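Local atomic coordinates of protein kinase A regulatory subunit, putative (Trypanosoma cruzi, PDB entry 6FTF), a protein that serves as the regulatory subunit of a cAMP-independent protein kinase A and binds the nucleoside analogue 7-cyano-7-deazainosine in two separate pockets. Residues 158-163 against 175-180; 163-168 against 273-278; 191-196 against 201-206; 257-262 against 266-271; 262-265 against 271-274. One frame throughout, in Å; residues are numbered along the deposited sequence. Where two conformers were deposited one is given.

Contact 1 (158-163 against 175-180). With EDO (1,2-ethanediol), chain B.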
# COMPACT_ATOMS: atom_id res chain seq x y z
N GLN A 158 -3.50 -2.88 15.96
CA GLN A 158 -3.46 -3.96 16.96
C GLN A 158 -3.65 -5.33 16.30
O GLN A 158 -2.98 -6.31 16.68
CB GLN A 158 -4.51 -3.71 18.04
CG GLN A 158 -4.34 -4.59 19.28
CD GLN A 158 -5.02 -5.94 19.19
OE1 GLN A 158 -5.95 -6.15 18.41
NE2 GLN A 158 -4.59 -6.86 20.04
N PHE A 159 -4.53 -5.41 15.31
CA PHE A 159 -4.71 -6.65 14.56
C PHE A 159 -3.44 -7.02 13.80
O PHE A 159 -2.98 -8.16 13.85
CB PHE A 159 -5.87 -6.48 13.58
CG PHE A 159 -5.95 -7.58 12.57
CD1 PHE A 159 -6.33 -8.85 12.95
CD2 PHE A 159 -5.63 -7.35 11.25
CE1 PHE A 159 -6.40 -9.88 12.02
CE2 PHE A 159 -5.70 -8.39 10.32
CZ PHE A 159 -6.08 -9.65 10.72
N LEU A 160 -2.86 -6.05 13.09
CA LEU A 160 -1.68 -6.36 12.27
C LEU A 160 -0.52 -6.83 13.13
O LEU A 160 0.30 -7.64 12.67
CB LEU A 160 -1.27 -5.15 11.44
CG LEU A 160 -2.31 -4.62 10.44
CD1 LEU A 160 -1.82 -3.37 9.78
CD2 LEU A 160 -2.64 -5.67 9.39
N ALA A 161 -0.43 -6.34 14.35
CA ALA A 161 0.58 -6.77 15.31
C ALA A 161 0.42 -8.22 15.73
O ALA A 161 1.29 -8.73 16.45
CB ALA A 161 0.52 -5.89 16.55
N ASN A 162 -0.66 -8.87 15.34
CA ASN A 162 -0.90 -10.25 15.70
C ASN A 162 -0.97 -11.17 14.48
O ASN A 162 -1.29 -12.35 14.63
CB ASN A 162 -2.20 -10.36 16.50
CG ASN A 162 -2.04 -9.90 17.92
OD1 ASN A 162 -1.54 -10.65 18.78
ND2 ASN A 162 -2.46 -8.68 18.21
N VAL A 163 -0.67 -10.67 13.28
CA VAL A 163 -0.76 -11.44 12.05
C VAL A 163 0.59 -12.12 11.76
O VAL A 163 1.58 -11.40 11.55
CB VAL A 163 -1.19 -10.57 10.87
CG1 VAL A 163 -1.08 -11.34 9.56
CG2 VAL A 163 -2.61 -10.06 11.08
N LEU A 175 2.10 0.30 10.09
CA LEU A 175 1.22 1.45 9.91
C LEU A 175 1.13 1.87 8.45
O LEU A 175 0.07 2.32 8.00
CB LEU A 175 1.71 2.61 10.77
CG LEU A 175 1.54 2.33 12.26
CD1 LEU A 175 2.40 3.28 13.06
CD2 LEU A 175 0.07 2.42 12.69
N GLN A 176 2.22 1.70 7.69
CA GLN A 176 2.20 1.96 6.25
C GLN A 176 1.23 1.02 5.54
O GLN A 176 0.52 1.42 4.62
CB GLN A 176 3.62 1.83 5.71
CG GLN A 176 3.86 1.90 4.24
CD GLN A 176 5.34 1.99 3.96
OE1 GLN A 176 6.07 0.98 4.02
NE2 GLN A 176 5.80 3.18 3.75
N LEU A 177 1.17 -0.24 5.97
CA LEU A 177 0.16 -1.16 5.46
C LEU A 177 -1.24 -0.68 5.86
O LEU A 177 -2.16 -0.66 5.04
CB LEU A 177 0.46 -2.57 5.97
CG LEU A 177 -0.61 -3.61 5.68
CD1 LEU A 177 -0.86 -3.80 4.20
CD2 LEU A 177 -0.21 -4.91 6.31
N ALA A 178 -1.42 -0.32 7.13
CA ALA A 178 -2.73 0.12 7.60
C ALA A 178 -3.26 1.28 6.77
O ALA A 178 -4.48 1.38 6.53
CB ALA A 178 -2.67 0.53 9.07
N ASP A 179 -2.37 2.19 6.34
CA ASP A 179 -2.78 3.35 5.53
C ASP A 179 -3.53 2.94 4.27
O ASP A 179 -4.29 3.74 3.73
CB ASP A 179 -1.53 4.14 5.10
CG ASP A 179 -0.92 5.00 6.20
OD1 ASP A 179 -1.67 5.51 7.06
OD2 ASP A 179 0.32 5.19 6.17
N ALA A 180 -3.28 1.74 3.75
CA ALA A 180 -3.83 1.27 2.49
C ALA A 180 -4.96 0.27 2.66
O ALA A 180 -5.47 -0.24 1.66
CB ALA A 180 -2.72 0.67 1.62
C1 EDO B . -1.32 -5.82 21.70
O1 EDO B . -2.72 -6.09 21.90
C2 EDO B . -0.77 -6.59 20.50
O2 EDO B . -1.08 -7.97 20.63

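Contact 2 (163-168 against 273-278)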
# COMPACT_ATOMS: atom_id res chain seq x y z
N VAL A 163 -0.67 -10.67 13.28
CA VAL A 163 -0.76 -11.44 12.05
C VAL A 163 0.59 -12.12 11.76
O VAL A 163 1.58 -11.40 11.55
CB VAL A 163 -1.19 -10.57 10.87
CG1 VAL A 163 -1.08 -11.34 9.56
CG2 VAL A 163 -2.61 -10.06 11.08
N PRO A 164 0.65 -13.45 11.67
CA PRO A 164 1.97 -14.10 11.51
C PRO A 164 2.81 -13.60 10.33
O PRO A 164 4.00 -13.35 10.53
CB PRO A 164 1.62 -15.59 11.41
CG PRO A 164 0.39 -15.71 12.25
CD PRO A 164 -0.40 -14.44 11.98
N PHE A 165 2.25 -13.48 9.14
CA PHE A 165 3.09 -13.17 7.99
C PHE A 165 3.60 -11.74 8.01
O PHE A 165 4.50 -11.42 7.22
CB PHE A 165 2.39 -13.52 6.66
CG PHE A 165 1.52 -12.43 6.07
CD1 PHE A 165 0.20 -12.27 6.49
CD2 PHE A 165 1.98 -11.63 5.06
CE1 PHE A 165 -0.61 -11.30 5.90
CE2 PHE A 165 1.18 -10.67 4.48
CZ PHE A 165 -0.12 -10.51 4.92
N LEU A 166 3.10 -10.90 8.92
CA LEU A 166 3.56 -9.53 9.05
C LEU A 166 4.53 -9.34 10.20
O LEU A 166 4.96 -8.21 10.48
CB LEU A 166 2.37 -8.59 9.24
CG LEU A 166 1.34 -8.62 8.11
CD1 LEU A 166 0.15 -7.77 8.48
CD2 LEU A 166 1.93 -8.14 6.80
N GLY A 167 4.95 -10.43 10.85
CA GLY A 167 5.76 -10.31 12.04
C GLY A 167 7.11 -9.68 11.81
O GLY A 167 7.71 -9.15 12.76
N GLY A 168 7.61 -9.71 10.59
CA GLY A 168 8.87 -9.06 10.29
C GLY A 168 8.79 -7.57 10.04
O GLY A 168 9.85 -6.92 9.98
N ASP A 273 9.28 -12.18 0.06
CA ASP A 273 9.92 -13.49 0.16
C ASP A 273 9.18 -14.40 1.13
O ASP A 273 9.17 -15.62 0.93
CB ASP A 273 11.40 -13.33 0.52
CG ASP A 273 12.22 -12.76 -0.65
OD1 ASP A 273 12.01 -13.18 -1.80
OD2 ASP A 273 13.08 -11.88 -0.41
N VAL A 274 8.52 -13.85 2.15
CA VAL A 274 7.67 -14.67 3.00
C VAL A 274 6.50 -15.23 2.20
O VAL A 274 6.16 -16.41 2.29
CB VAL A 274 7.18 -13.85 4.21
CG1 VAL A 274 6.17 -14.63 5.05
CG2 VAL A 274 8.38 -13.43 5.07
N LEU A 275 5.84 -14.38 1.40
CA LEU A 275 4.70 -14.82 0.61
C LEU A 275 5.07 -15.88 -0.41
O LEU A 275 4.26 -16.76 -0.72
CB LEU A 275 4.07 -13.62 -0.09
CG LEU A 275 3.47 -12.57 0.85
CD1 LEU A 275 3.04 -11.34 0.06
CD2 LEU A 275 2.31 -13.12 1.64
N LYS A 276 6.28 -15.80 -0.96
CA LYS A 276 6.72 -16.79 -1.94
C LYS A 276 6.94 -18.18 -1.34
O LYS A 276 7.05 -19.15 -2.10
CB LYS A 276 7.99 -16.28 -2.64
CG LYS A 276 7.74 -15.11 -3.60
CD LYS A 276 9.03 -14.60 -4.25
CE LYS A 276 8.74 -13.47 -5.25
NZ LYS A 276 8.18 -13.94 -6.55
N ARG A 277 6.99 -18.30 -0.01
CA ARG A 277 7.16 -19.58 0.67
C ARG A 277 6.00 -20.52 0.45
O ARG A 277 6.10 -21.71 0.77
CB ARG A 277 7.21 -19.41 2.19
CG ARG A 277 8.37 -18.68 2.83
CD ARG A 277 8.03 -18.48 4.32
NE ARG A 277 9.02 -17.69 5.06
CZ ARG A 277 8.90 -17.37 6.34
NH1 ARG A 277 7.85 -17.76 7.05
NH2 ARG A 277 9.85 -16.64 6.93
N CYS A 278 4.88 -20.02 -0.08
CA CYS A 278 3.76 -20.90 -0.35
C CYS A 278 4.14 -22.03 -1.28
O CYS A 278 3.52 -23.10 -1.22
CB CYS A 278 2.59 -20.09 -0.92
SG CYS A 278 2.93 -19.29 -2.49

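Contact 3 (191-196 against 201-206)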
# COMPACT_ATOMS: atom_id res chain seq x y z
N TYR A 191 -18.81 -15.04 -2.40
CA TYR A 191 -17.50 -15.17 -3.02
C TYR A 191 -16.68 -13.91 -2.74
O TYR A 191 -17.09 -12.79 -3.06
CB TYR A 191 -17.62 -15.41 -4.53
CG TYR A 191 -17.97 -16.83 -4.92
CD1 TYR A 191 -19.04 -17.51 -4.35
CD2 TYR A 191 -17.20 -17.50 -5.86
CE1 TYR A 191 -19.32 -18.82 -4.71
CE2 TYR A 191 -17.50 -18.80 -6.23
CZ TYR A 191 -18.56 -19.45 -5.66
OH TYR A 191 -18.87 -20.76 -5.97
N ILE A 192 -15.52 -14.12 -2.14
CA ILE A 192 -14.55 -13.05 -1.94
C ILE A 192 -13.75 -12.82 -3.21
O ILE A 192 -13.53 -11.67 -3.61
CB ILE A 192 -13.65 -13.44 -0.75
CG1 ILE A 192 -14.51 -13.61 0.51
CG2 ILE A 192 -12.55 -12.41 -0.54
CD1 ILE A 192 -13.81 -14.21 1.70
N ILE A 193 -13.32 -13.91 -3.85
CA ILE A 193 -12.64 -13.91 -5.14
C ILE A 193 -13.36 -14.90 -6.04
O ILE A 193 -13.69 -16.01 -5.62
CB ILE A 193 -11.14 -14.28 -5.00
CG1 ILE A 193 -10.43 -13.21 -4.19
CG2 ILE A 193 -10.50 -14.48 -6.36
CD1 ILE A 193 -8.99 -13.58 -3.76
N HIS A 194 -13.60 -14.51 -7.30
CA HIS A 194 -14.05 -15.42 -8.34
C HIS A 194 -12.87 -15.82 -9.21
O HIS A 194 -12.03 -14.99 -9.55
CB HIS A 194 -15.10 -14.78 -9.25
CG HIS A 194 -16.48 -14.78 -8.68
ND1 HIS A 194 -17.37 -15.81 -8.88
CD2 HIS A 194 -17.12 -13.86 -7.92
CE1 HIS A 194 -18.51 -15.52 -8.28
NE2 HIS A 194 -18.38 -14.34 -7.68
N TYR A 195 -12.85 -17.09 -9.59
CA TYR A 195 -11.94 -17.60 -10.61
C TYR A 195 -12.05 -16.78 -11.88
O TYR A 195 -13.14 -16.40 -12.29
CB TYR A 195 -12.38 -19.04 -10.90
CG TYR A 195 -11.59 -19.78 -11.94
CD1 TYR A 195 -11.82 -19.59 -13.28
CD2 TYR A 195 -10.62 -20.71 -11.58
CE1 TYR A 195 -11.10 -20.28 -14.24
CE2 TYR A 195 -9.90 -21.40 -12.53
CZ TYR A 195 -10.15 -21.18 -13.85
OH TYR A 195 -9.46 -21.86 -14.82
N GLY A 196 -10.91 -16.55 -12.54
CA GLY A 196 -10.91 -15.99 -13.87
C GLY A 196 -10.95 -14.49 -13.96
O GLY A 196 -11.18 -13.96 -15.06
N TRP A 201 -7.06 -7.57 -5.65
CA TRP A 201 -7.29 -7.39 -4.23
C TRP A 201 -6.66 -8.50 -3.41
O TRP A 201 -6.83 -9.69 -3.71
CB TRP A 201 -8.79 -7.39 -3.95
CG TRP A 201 -9.53 -6.26 -4.60
CD1 TRP A 201 -10.38 -6.33 -5.67
CD2 TRP A 201 -9.50 -4.90 -4.19
NE1 TRP A 201 -10.89 -5.08 -5.94
CE2 TRP A 201 -10.37 -4.18 -5.05
CE3 TRP A 201 -8.84 -4.20 -3.17
CZ2 TRP A 201 -10.57 -2.81 -4.93
CZ3 TRP A 201 -9.05 -2.83 -3.05
CH2 TRP A 201 -9.92 -2.16 -3.92
N LEU A 202 -5.98 -8.11 -2.35
CA LEU A 202 -5.43 -9.02 -1.36
C LEU A 202 -6.23 -8.84 -0.08
O LEU A 202 -6.51 -7.71 0.33
CB LEU A 202 -3.94 -8.75 -1.13
CG LEU A 202 -3.17 -9.66 -0.18
CD1 LEU A 202 -1.68 -9.71 -0.56
CD2 LEU A 202 -3.31 -9.20 1.25
N TYR A 203 -6.60 -9.94 0.55
CA TYR A 203 -7.44 -9.93 1.74
C TYR A 203 -6.69 -10.60 2.88
O TYR A 203 -6.12 -11.68 2.70
CB TYR A 203 -8.75 -10.69 1.48
CG TYR A 203 -9.61 -10.12 0.39
CD1 TYR A 203 -9.41 -10.48 -0.92
CD2 TYR A 203 -10.61 -9.21 0.67
CE1 TYR A 203 -10.19 -9.94 -1.93
CE2 TYR A 203 -11.38 -8.67 -0.33
CZ TYR A 203 -11.17 -9.04 -1.61
OH TYR A 203 -11.95 -8.50 -2.63
N ILE A 204 -6.71 -9.97 4.05
CA ILE A 204 -6.22 -10.59 5.27
C ILE A 204 -7.45 -10.89 6.11
O ILE A 204 -8.28 -10.02 6.33
CB ILE A 204 -5.25 -9.67 6.03
CG1 ILE A 204 -4.13 -9.17 5.11
CG2 ILE A 204 -4.71 -10.41 7.23
CD1 ILE A 204 -3.22 -8.14 5.75
N ILE A 205 -7.58 -12.14 6.52
CA ILE A 205 -8.77 -12.55 7.25
C ILE A 205 -8.68 -12.08 8.70
O ILE A 205 -7.83 -12.53 9.47
CB ILE A 205 -8.98 -14.07 7.17
CG1 ILE A 205 -9.05 -14.49 5.70
CG2 ILE A 205 -10.25 -14.46 7.92
CD1 ILE A 205 -9.06 -15.98 5.50
N MET A 206 -9.60 -11.20 9.09
CA MET A 206 -9.68 -10.73 10.47
C MET A 206 -10.55 -11.64 11.32
O MET A 206 -10.30 -11.77 12.53
CB MET A 206 -10.22 -9.30 10.53
CG MET A 206 -9.34 -8.30 9.80
SD MET A 206 -9.92 -6.60 9.85
CE MET A 206 -9.51 -6.14 11.54
O HOH W 1 -12.08 -9.69 -4.94

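Contact 4 (257-262 against 266-271)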
# COMPACT_ATOMS: atom_id res chain seq x y z
N ALA A 257 -9.57 -7.43 6.01
CA ALA A 257 -8.89 -6.20 5.63
C ALA A 257 -8.41 -6.40 4.21
O ALA A 257 -7.89 -7.46 3.87
CB ALA A 257 -7.70 -5.91 6.55
N LYS A 258 -8.59 -5.38 3.38
CA LYS A 258 -8.47 -5.45 1.93
C LYS A 258 -7.42 -4.46 1.46
O LYS A 258 -7.46 -3.28 1.84
CB LYS A 258 -9.87 -5.08 1.39
CG LYS A 258 -10.13 -5.06 -0.09
CD LYS A 258 -11.60 -4.77 -0.33
CE LYS A 258 -11.95 -4.84 -1.81
NZ LYS A 258 -13.38 -4.57 -2.05
N LEU A 259 -6.50 -4.91 0.60
CA LEU A 259 -5.42 -4.12 0.04
C LEU A 259 -5.47 -4.18 -1.48
O LEU A 259 -5.55 -5.26 -2.06
CB LEU A 259 -4.11 -4.74 0.50
CG LEU A 259 -2.85 -4.09 -0.02
CD1 LEU A 259 -2.63 -2.72 0.59
CD2 LEU A 259 -1.64 -4.97 0.25
N ASN A 260 -5.41 -3.02 -2.13
CA ASN A 260 -5.36 -3.00 -3.58
C ASN A 260 -3.97 -3.31 -4.12
O ASN A 260 -2.95 -2.92 -3.55
CB ASN A 260 -5.84 -1.65 -4.11
CG ASN A 260 -6.10 -1.68 -5.61
OD1 ASN A 260 -5.23 -1.36 -6.42
ND2 ASN A 260 -7.28 -2.13 -5.98
N ARG A 261 -3.95 -3.97 -5.28
CA ARG A 261 -2.70 -4.34 -5.94
C ARG A 261 -1.77 -3.15 -6.15
O ARG A 261 -0.56 -3.33 -6.10
CB ARG A 261 -3.02 -5.03 -7.27
CG ARG A 261 -1.86 -5.71 -7.91
CD ARG A 261 -2.35 -6.47 -9.12
NE ARG A 261 -1.27 -7.19 -9.78
CZ ARG A 261 -1.44 -7.92 -10.88
NH1 ARG A 261 -2.64 -8.04 -11.43
NH2 ARG A 261 -0.40 -8.52 -11.43
N ARG A 262 -2.31 -1.96 -6.38
CA ARG A 262 -1.44 -0.81 -6.63
C ARG A 262 -0.58 -0.45 -5.43
O ARG A 262 0.44 0.23 -5.60
CB ARG A 262 -2.24 0.40 -7.10
CG ARG A 262 -3.21 0.97 -6.09
CD ARG A 262 -4.31 1.83 -6.76
NE ARG A 262 -5.42 2.22 -5.87
CZ ARG A 262 -5.57 3.42 -5.30
NH1 ARG A 262 -4.67 4.38 -5.49
NH2 ARG A 262 -6.62 3.67 -4.54
N MET A 266 4.58 -1.25 -2.21
CA MET A 266 4.99 -0.35 -1.14
C MET A 266 4.78 -0.98 0.22
O MET A 266 5.64 -0.86 1.10
CB MET A 266 4.28 1.00 -1.23
CG MET A 266 4.66 1.93 -0.06
SD MET A 266 4.33 3.68 -0.36
CE MET A 266 4.34 4.22 1.32
N CYS A 267 3.65 -1.62 0.44
CA CYS A 267 3.22 -2.08 1.77
C CYS A 267 3.83 -3.43 2.13
O CYS A 267 4.13 -3.71 3.29
CB CYS A 267 1.72 -2.30 1.77
SG CYS A 267 0.77 -0.83 1.63
N LEU A 268 3.90 -4.32 1.14
CA LEU A 268 4.25 -5.70 1.41
C LEU A 268 5.55 -6.11 0.74
O LEU A 268 5.97 -7.26 0.91
CB LEU A 268 3.11 -6.65 1.05
CG LEU A 268 1.86 -6.51 1.91
CD1 LEU A 268 0.83 -7.53 1.48
CD2 LEU A 268 2.15 -6.65 3.40
N GLY A 269 6.21 -5.20 0.04
CA GLY A 269 7.52 -5.46 -0.52
C GLY A 269 8.45 -6.17 0.44
O GLY A 269 9.12 -7.15 0.09
N PRO A 270 8.50 -5.71 1.70
CA PRO A 270 9.42 -6.34 2.66
C PRO A 270 9.05 -7.78 3.04
O PRO A 270 9.89 -8.48 3.63
CB PRO A 270 9.36 -5.41 3.88
CG PRO A 270 8.89 -4.11 3.34
CD PRO A 270 7.95 -4.44 2.21
N VAL A 271 7.85 -8.25 2.72
CA VAL A 271 7.47 -9.63 3.04
C VAL A 271 7.21 -10.45 1.79
O VAL A 271 6.66 -11.55 1.88
CB VAL A 271 6.30 -9.70 4.04
CG1 VAL A 271 6.71 -9.08 5.38
CG2 VAL A 271 5.07 -9.04 3.48
O HOH W 2 2.96 0.47 -4.21

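Contact 5 (262-265 against 271-274)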
# COMPACT_ATOMS: atom_id res chain seq x y z
N ARG A 262 -2.31 -1.96 -6.38
CA ARG A 262 -1.44 -0.81 -6.63
C ARG A 262 -0.58 -0.45 -5.43
O ARG A 262 0.44 0.23 -5.60
CB ARG A 262 -2.24 0.40 -7.10
CG ARG A 262 -3.21 0.97 -6.09
CD ARG A 262 -4.31 1.83 -6.76
NE ARG A 262 -5.42 2.22 -5.87
CZ ARG A 262 -5.57 3.42 -5.30
NH1 ARG A 262 -4.67 4.38 -5.49
NH2 ARG A 262 -6.62 3.67 -4.54
N HIS A 263 -0.96 -0.90 -4.23
CA HIS A 263 -0.21 -0.61 -3.01
C HIS A 263 0.61 -1.79 -2.54
O HIS A 263 1.31 -1.68 -1.53
CB HIS A 263 -1.18 -0.18 -1.93
CG HIS A 263 -1.92 1.06 -2.27
ND1 HIS A 263 -3.29 1.13 -2.27
CD2 HIS A 263 -1.48 2.28 -2.69
CE1 HIS A 263 -3.67 2.35 -2.64
NE2 HIS A 263 -2.58 3.05 -2.92
N PHE A 264 0.59 -2.91 -3.26
CA PHE A 264 1.23 -4.13 -2.79
C PHE A 264 2.73 -3.95 -2.63
O PHE A 264 3.30 -4.32 -1.61
CB PHE A 264 0.91 -5.26 -3.78
CG PHE A 264 1.57 -6.56 -3.47
CD1 PHE A 264 1.18 -7.32 -2.38
CD2 PHE A 264 2.55 -7.07 -4.31
CE1 PHE A 264 1.78 -8.54 -2.11
CE2 PHE A 264 3.13 -8.30 -4.06
CZ PHE A 264 2.74 -9.03 -2.95
N GLU A 265 3.39 -3.40 -3.65
CA GLU A 265 4.84 -3.25 -3.59
C GLU A 265 5.25 -2.39 -2.40
O GLU A 265 6.15 -2.75 -1.63
CB GLU A 265 5.35 -2.63 -4.90
CG GLU A 265 6.86 -2.53 -4.97
CD GLU A 265 7.52 -3.89 -4.96
OE1 GLU A 265 6.95 -4.83 -5.57
OE2 GLU A 265 8.59 -4.03 -4.34
N VAL A 271 7.85 -8.25 2.72
CA VAL A 271 7.47 -9.63 3.04
C VAL A 271 7.21 -10.45 1.79
O VAL A 271 6.66 -11.55 1.88
CB VAL A 271 6.30 -9.70 4.04
CG1 VAL A 271 6.71 -9.08 5.38
CG2 VAL A 271 5.07 -9.04 3.48
N ILE A 272 7.61 -9.97 0.62
CA ILE A 272 7.40 -10.74 -0.60
C ILE A 272 8.07 -12.11 -0.50
O ILE A 272 7.49 -13.12 -0.93
CB ILE A 272 7.84 -9.94 -1.84
CG1 ILE A 272 6.78 -8.89 -2.17
CG2 ILE A 272 8.06 -10.86 -3.04
CD1 ILE A 272 7.19 -7.90 -3.25
N ASP A 273 9.28 -12.18 0.06
CA ASP A 273 9.92 -13.49 0.16
C ASP A 273 9.18 -14.40 1.13
O ASP A 273 9.17 -15.62 0.93
CB ASP A 273 11.40 -13.33 0.52
CG ASP A 273 12.22 -12.76 -0.65
OD1 ASP A 273 12.01 -13.18 -1.80
OD2 ASP A 273 13.08 -11.88 -0.41
N VAL A 274 8.52 -13.85 2.15
CA VAL A 274 7.67 -14.67 3.00
C VAL A 274 6.50 -15.23 2.20
O VAL A 274 6.16 -16.41 2.29
CB VAL A 274 7.18 -13.85 4.21
CG1 VAL A 274 6.17 -14.63 5.05
CG2 VAL A 274 8.38 -13.43 5.07

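Contact 1 (158-163 against 175-180)
L160 reaches from the last turn of helix 149-160 to L177 and A178 on helix 171-178. The two helices and the 3-10 turn linking them have the layout of the N3A motif of cyclic nucleotide-binding domains. From CB, which projects toward the other helix, the L160 side chain runs to CG, held anti to the carbonyl carbon (chi1 -60°). There it forks. CD1 settles against A178, 4.1 Å from that residue's CB and equally near its backbone N, using the small surface of the alanine. CD2 turns to L177 and comes within 4.0 Å of L177 CD2. The same methyl of L177 also lies 4.1 Å from L160 CD1, so it touches both prongs of the fork, and the two leucine side chains cross obliquely. The side chains that meet are apolar and all three residues are buried, with L166 from the linking turn adding to the contact on both leucines. Beyond this side chain, L177 continues to C267 and L268 of helix 264-268, while A178 leans on Y156 of the first helix.

Behind L160 the chain leaves its helix through a type I turn from L160 to V163. Across this exit the N162 amide donates from ND2 to Q158 O at 2.9 Å, with the oxygen near the plane of the amide. A 1,2-ethanediol, probably from the crystallisation liquor, sits on the outer side of the turn: ND2 of N162 also gives a hydrogen bond to its O2, and NE2 of Q158 donates to its O1 at 2.7 Å, almost straight at 170°.

Contact 2 (163-168 against 273-278)
The 3-10 turn 164-166 of the N3A-like motif meets helix 272-275 here through F165, which touches V274 and L275. More than a hundred residues of chain, most of a beta barrel among them, separate the two sides. F165 is the one residue of the turn that does the touching. Its CG sits between the backbone N and the carbonyl carbon (chi1 88°), a rotamer that swings the ring toward the helix. The ring atoms CD2 and CE2 then receive the methyl CD2 of L275 at 3.7 and 3.9 Å respectively. This methyl arrives at a slant, and the two side chains cross at an angle to each other.

V274 contributes less: its CG1 lies 4.3 Å from F165 CB and 4.2 Å from F165 O, touching the root of the phenylalanine instead of its ring. V274 is also partly exposed, whereas F165 and L275 are buried, so V274 forms the more exposed side of the contact. H232 also meets the ring, with the planes at about 55°, while L275 packs on L239 and F264. Within the turn, L166 folds back over one face of the F165 ring, where its CD2 stands 3.5 Å above the plane, offset toward the rim.

Contact 3 (191-196 against 201-206)
A single methyl of I192 sits almost exactly over the middle of the Y203 ring: CG2 is 3.6 Å from the ring centroid and only 6° off the normal, a clear CH-pi contact. All six ring carbons are nearly equidistant from it, with CE1 and CD1 both at 3.7 Å. I192 and I193 both pair with V248 in a classic beta bulge. I192 turns its CB toward Y203, and its CG2 lies anti to the backbone N. I193 reaches the same tyrosine with CG1, 4.0 Å from CE1 and set obliquely to the ring; its side chain also touches the bound 7-cyano-7-deazainosine.

Y203 belongs to the facing sheet of the cyclic nucleotide-binding barrel, so the contact spans the barrel interior. The OH of Y203 is 3.7 Å from I192 O, and one water spans the gap, donating to I192 O at 2.8 Å and hydrogen-bonded to Y203 OH at 2.6 Å. The chemistry is therefore split along the tyrosine: an apolar face covered at its centre by one methyl, and a hydroxyl whose water satisfies a backbone carbonyl at the bulge, next to a ligand-touching residue.

Contact 4 (257-262 against 266-271)
The passage from the last barrel strand, 254-260, into helix 264-268 folds back on itself where L259 meets C267 and L268. L259 points its CB at the helix and holds CG anti to the backbone N (chi1 178°), which spreads its two methyls over successive helix residues. CD2 packs on L268, 3.8 Å from CD1 and 4.2 Å from CG, with the two side chains sliding past each other in opposite directions. CD1 goes to the other residue and approaches C267 SG at 4.0 Å in one of two deposited conformers, so this half of the contact is the less certain. All three residues are buried. L177 of helix 171-178 touches both C267 and L268, and A180 and L181 touch L259.

Polar groups shape the connection between strand and helix. N260 forms an Asx turn: its OD1 accepts from R262 N at 3.0 Å with an N-H...O angle of 172°, although the donor is tilted 30° from the carbonyl plane. Farther on, a water bridges the start of the helix, donating to R262 O at 2.9 Å and accepting from M266 N at 3.1 Å. At the far end V271 N is bonded to L268 O, and V271 then takes the N-cap position of the next helix. A final barrel strand that turns sharply into a short helix packed against the strand it leaves is consistent with the beta-barrel-to-B-helix junction of cyclic nucleotide-binding domains.

Contact 5 (262-265 against 271-274)
The F264 ring takes I272 on its outer end: CZ lies 4.1 Å from I272 CG1, and CE2 is 4.2 Å from both CG1 and CD1 of that isoleucine. The approach is slanted, and the two side chains cross at an angle. F264 also makes an edge-to-face (T-shaped) contact with F238 of helix 235-240. A second pair of flat groups, R262 and H263, comes just before F264 in the chain. H263 CE1 stands 3.4 Å above the centre of the R262 guanidinium, and R262 CG in turn lies 3.7 Å above the centre of the imidazole, so the arginine chain curls over its neighbour while its terminal nitrogens bond to the carbonyls of T41 and, weakly, S47.

Torsions set the geometry at the first pair. F264 CG is anti to the backbone N (chi1 177°), carrying the ring away from its own helix toward helix 272-275. E265 has the same first torsion, but its chain bends at chi2 (64°), which returns the carboxylate to the interface although its CB points away. OE1 then lies 3.9 Å from I272 CD1, a van der Waals approach in which the two side chains cross at about a right angle. I272 thus has an aromatic partner in F264 and a carboxylate partner in E265, with L239 of helix 235-240 also on it. Helices 264-268 and 272-275, consecutive in the chain and joined by a contact between F264, E265 and I272, probably correspond to the helical region after the barrel in this domain family.

In the fold
L166, in the turn of contact 2, is the join to contact 1: its CD1 lies 3.6 Å from both L160 CD2 and L177 CD2. Contact 1 meets contact 4 where A180 CB comes 3.5 Å from L259 CD1. Contacts 4 and 5, whose centres are about 5 Å apart, share helix 264-268, and contact 5 reaches contact 2 through F264 CE1 and L275 CD1 at 3.8 Å. Contact 3 joins this helical layer through strand pairing, L259 N bonding L202 O at 2.8 Å. Of the five, only contact 3 touches 7-cyano-7-deazainosine, through I193; the side chains of L275, F264 and L268 lie about 9, 10 and 11 Å from a bound copy.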